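Local coordinates for pngf-ii (Elizabethkingia meningoseptica, PDB 4R4X), which probably removes N-linked glycans from glycoproteins as a peptide:N-glycosidase, cleaving the bond between the sugar and its asparagine, at residues A[236-241]-A[358-363]. Numbering follows the deposited sequence.
Sequences LKQKSN and HQISLE
Q238 and H358 meet through their side chains: Q238 NE2 donates to H358 ND1 over 3.1 Å. The amide nitrogen lies in the imidazole plane, at the ring edge. The amide plane is turned 47° from the ring, and the bond is bent, with an N-H...N angle of 142°. Just past the end of strand 231-240, N241 ND2 donates to Q359 OE1 over 3.2 Å. This bond is nearly straight, with the two amides almost perpendicular. K239 runs alongside Q359 on the face they share with K237 and S361, its CE 3.6 Å from Q359 NE2. The bend of K239 at chi4 (88°) brings NZ to N241 OD1, and both polar atoms of that amide are bonded. L236, Q238, I360 and L362 line the opposite face. L236 CD1 packs on I360 CD1 at 3.6 Å, and L362 CD1 reaches L236 CB.

Strands 231-240 and 358-367 are antiparallel neighbours in a four-stranded sheet, in the region matching the N-terminal domain of peptide-N-glycosidase F. K237 with S361 and K239 with Q359 are the hydrogen-bonded pairs. K237 N to S361 O is 3.0 Å, and Q359 N to K239 O is 2.9 Å.

Strand 326-331 flanks 231-240, and strand 186-196 flanks 358-367. Q238 OE1 is hydrogen-bonded to T326 OG1, and H358 NE2 to D243 OD2. These second partners probably help set the rotation of amide and ring. A348 and I350 of strand 343-350, in another sheet, pack against I360.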
ATOM      1  N   LEU A 236       0.882  -7.382   1.831  1.00 13.41           N
ATOM      2  CA  LEU A 236       0.716  -8.760   2.245  1.00 13.94           C
ATOM      3  C   LEU A 236       0.981  -8.860   3.741  1.00 14.39           C
ATOM      4  O   LEU A 236       1.908  -8.200   4.263  1.00 14.11           O
ATOM      5  CB  LEU A 236       1.696  -9.659   1.476  1.00 15.13           C
ATOM      6  CG  LEU A 236       1.541 -11.158   1.812  1.00 16.87           C
ATOM      7  CD1 LEU A 236       1.567 -12.030   0.578  1.00 18.65           C
ATOM      8  CD2 LEU A 236       2.583 -11.607   2.799  1.00 18.44           C
ATOM      9  N   LYS A 237       0.175  -9.668   4.425  1.00 13.74           N
ATOM     10  CA  LYS A 237       0.389  -9.969   5.839  1.00 14.23           C
ATOM     11  C   LYS A 237       0.533 -11.474   5.943  1.00 13.76           C
ATOM     12  O   LYS A 237      -0.160 -12.206   5.260  1.00 13.74           O
ATOM     13  CB  LYS A 237      -0.795  -9.501   6.700  1.00 15.60           C
ATOM     14  CG  LYS A 237      -1.214  -8.056   6.570  1.00 18.17           C
ATOM     15  CD  LYS A 237      -0.139  -7.067   6.999  1.00 19.08           C
ATOM     16  CE  LYS A 237      -0.650  -5.625   6.871  1.00 20.25           C
ATOM     17  NZ  LYS A 237      -1.769  -5.355   7.825  1.00 20.98           N
ATOM     18  N   GLN A 238       1.456 -11.948   6.759  1.00 13.25           N
ATOM     19  CA  GLN A 238       1.800 -13.376   6.791  1.00 12.98           C
ATOM     20  C   GLN A 238       2.040 -13.846   8.217  1.00 13.01           C
ATOM     21  O   GLN A 238       2.506 -13.087   9.042  1.00 12.64           O
ATOM     22  CB  GLN A 238       3.067 -13.618   5.957  1.00 12.68           C
ATOM     23  CG  GLN A 238       3.690 -15.003   6.031  1.00 12.71           C
ATOM     24  CD  GLN A 238       4.658 -15.201   7.190  1.00 13.70           C
ATOM     25  OE1 GLN A 238       5.254 -14.256   7.697  1.00 14.08           O
ATOM     26  NE2 GLN A 238       4.836 -16.440   7.597  1.00 13.89           N
ATOM     27  N   LYS A 239       1.721 -15.112   8.482  1.00 14.13           N
ATOM     28  CA  LYS A 239       2.211 -15.828   9.648  1.00 14.49           C
ATOM     29  C   LYS A 239       2.332 -17.306   9.348  1.00 13.56           C
ATOM     30  O   LYS A 239       1.765 -17.798   8.368  1.00 13.03           O
ATOM     31  CB  LYS A 239       1.285 -15.629  10.844  1.00 16.70           C
ATOM     32  CG  LYS A 239      -0.016 -16.408  10.767  1.00 19.46           C
ATOM     33  CD  LYS A 239      -0.886 -16.043  11.962  1.00 22.58           C
ATOM     34  CE  LYS A 239      -2.302 -16.563  11.829  1.00 25.34           C
ATOM     35  NZ  LYS A 239      -2.430 -17.937  12.377  1.00 28.70           N
ATOM     36  N   SER A 240       3.078 -18.001  10.199  1.00 12.70           N
ATOM     37  CA  SER A 240       3.187 -19.449  10.144  1.00 12.88           C
ATOM     38  C   SER A 240       1.972 -20.099  10.786  1.00 13.97           C
ATOM     39  O   SER A 240       1.515 -19.652  11.835  1.00 13.25           O
ATOM     40  CB  SER A 240       4.445 -19.962  10.866  1.00 12.40           C
ATOM     41  OG  SER A 240       4.459 -21.388  10.944  1.00 11.97           O
ATOM     42  N   ASN A 241       1.477 -21.152  10.133  1.00 15.28           N
ATOM     43  CA  ASN A 241       0.504 -22.088  10.690  1.00 17.09           C
ATOM     44  C   ASN A 241       1.131 -23.449  10.946  1.00 16.76           C
ATOM     45  O   ASN A 241       0.435 -24.475  10.913  1.00 16.41           O
ATOM     46  CB  ASN A 241      -0.676 -22.293   9.718  1.00 19.42           C
ATOM     47  CG  ASN A 241      -1.699 -21.179   9.773  1.00 21.39           C
ATOM     48  OD1 ASN A 241      -1.569 -20.195  10.501  1.00 24.70           O
ATOM     49  ND2 ASN A 241      -2.740 -21.335   8.992  1.00 25.55           N
ATOM     50  N   HIS A 358       1.420 -21.792   6.052  1.00 13.58           N
ATOM     51  CA  HIS A 358       1.345 -20.363   6.312  1.00 13.09           C
ATOM     52  C   HIS A 358      -0.063 -19.882   6.053  1.00 13.19           C
ATOM     53  O   HIS A 358      -0.835 -20.544   5.364  1.00 13.36           O
ATOM     54  CB  HIS A 358       2.281 -19.580   5.378  1.00 13.04           C
ATOM     55  CG  HIS A 358       3.703 -19.988   5.502  1.00 12.89           C
ATOM     56  ND1 HIS A 358       4.630 -19.230   6.177  1.00 13.43           N
ATOM     57  CD2 HIS A 358       4.351 -21.102   5.093  1.00 12.30           C
ATOM     58  CE1 HIS A 358       5.801 -19.839   6.141  1.00 13.22           C
ATOM     59  NE2 HIS A 358       5.652 -20.982   5.505  1.00 12.93           N
ATOM     60  N   GLN A 359      -0.393 -18.724   6.608  1.00 14.00           N
ATOM     61  CA  GLN A 359      -1.636 -18.025   6.321  1.00 15.59           C
ATOM     62  C   GLN A 359      -1.266 -16.608   5.865  1.00 15.24           C
ATOM     63  O   GLN A 359      -0.444 -15.954   6.517  1.00 14.01           O
ATOM     64  CB  GLN A 359      -2.453 -17.942   7.598  1.00 17.48           C
ATOM     65  CG  GLN A 359      -3.876 -17.565   7.396  1.00 21.18           C
ATOM     66  CD  GLN A 359      -4.614 -17.781   8.695  1.00 23.35           C
ATOM     67  OE1 GLN A 359      -4.838 -18.915   9.095  1.00 25.20           O
ATOM     68  NE2 GLN A 359      -4.908 -16.706   9.389  1.00 24.02           N
ATOM     69  N   ILE A 360      -1.860 -16.149   4.765  1.00 14.46           N
ATOM     70  CA  ILE A 360      -1.679 -14.765   4.331  1.00 14.45           C
ATOM     71  C   ILE A 360      -2.987 -14.027   4.022  1.00 14.17           C
ATOM     72  O   ILE A 360      -4.060 -14.638   3.831  1.00 13.23           O
ATOM     73  CB  ILE A 360      -0.774 -14.652   3.075  1.00 15.63           C
ATOM     74  CG1 ILE A 360      -1.543 -15.081   1.829  1.00 17.13           C
ATOM     75  CG2 ILE A 360       0.488 -15.469   3.251  1.00 15.88           C
ATOM     76  CD1 ILE A 360      -0.885 -14.722   0.525  1.00 19.37           C
ATOM     77  N   SER A 361      -2.857 -12.700   4.004  1.00 13.75           N
ATOM     78  CA  SER A 361      -3.810 -11.785   3.412  1.00 14.01           C
ATOM     79  C   SER A 361      -3.058 -10.940   2.397  1.00 13.09           C
ATOM     80  O   SER A 361      -1.861 -10.724   2.546  1.00 13.21           O
ATOM     81  CB  SER A 361      -4.460 -10.895   4.475  1.00 15.31           C
ATOM     82  OG  SER A 361      -5.178 -11.725   5.407  1.00 17.81           O
ATOM     83  N   LEU A 362      -3.763 -10.480   1.375  1.00 12.76           N
ATOM     84  CA  LEU A 362      -3.175  -9.701   0.301  1.00 12.89           C
ATOM     85  C   LEU A 362      -4.195  -8.753  -0.317  1.00 13.72           C
ATOM     86  O   LEU A 362      -5.335  -9.164  -0.620  1.00 13.95           O
ATOM     87  CB  LEU A 362      -2.658 -10.634  -0.780  1.00 12.89           C
ATOM     88  CG  LEU A 362      -2.064  -9.999  -2.025  1.00 12.70           C
ATOM     89  CD1 LEU A 362      -0.760  -9.336  -1.647  1.00 12.62           C
ATOM     90  CD2 LEU A 362      -1.864 -11.068  -3.091  1.00 12.74           C
ATOM     91  N   GLU A 363      -3.777  -7.503  -0.528  1.00 13.53           N
ATOM     92  CA  GLU A 363      -4.582  -6.512  -1.231  1.00 13.96           C
ATOM     93  C   GLU A 363      -3.687  -5.562  -2.024  1.00 14.18           C
ATOM     94  O   GLU A 363      -2.475  -5.468  -1.778  1.00 13.69           O
ATOM     95  CB  GLU A 363      -5.482  -5.738  -0.243  1.00 14.86           C
ATOM     96  CG  GLU A 363      -4.736  -4.819   0.719  1.00 16.20           C
ATOM     97  CD  GLU A 363      -5.620  -4.180   1.782  1.00 18.34           C
ATOM     98  OE1 GLU A 363      -5.395  -2.992   2.112  1.00 18.00           O
ATOM     99  OE2 GLU A 363      -6.550  -4.849   2.293  1.00 20.52           O
TER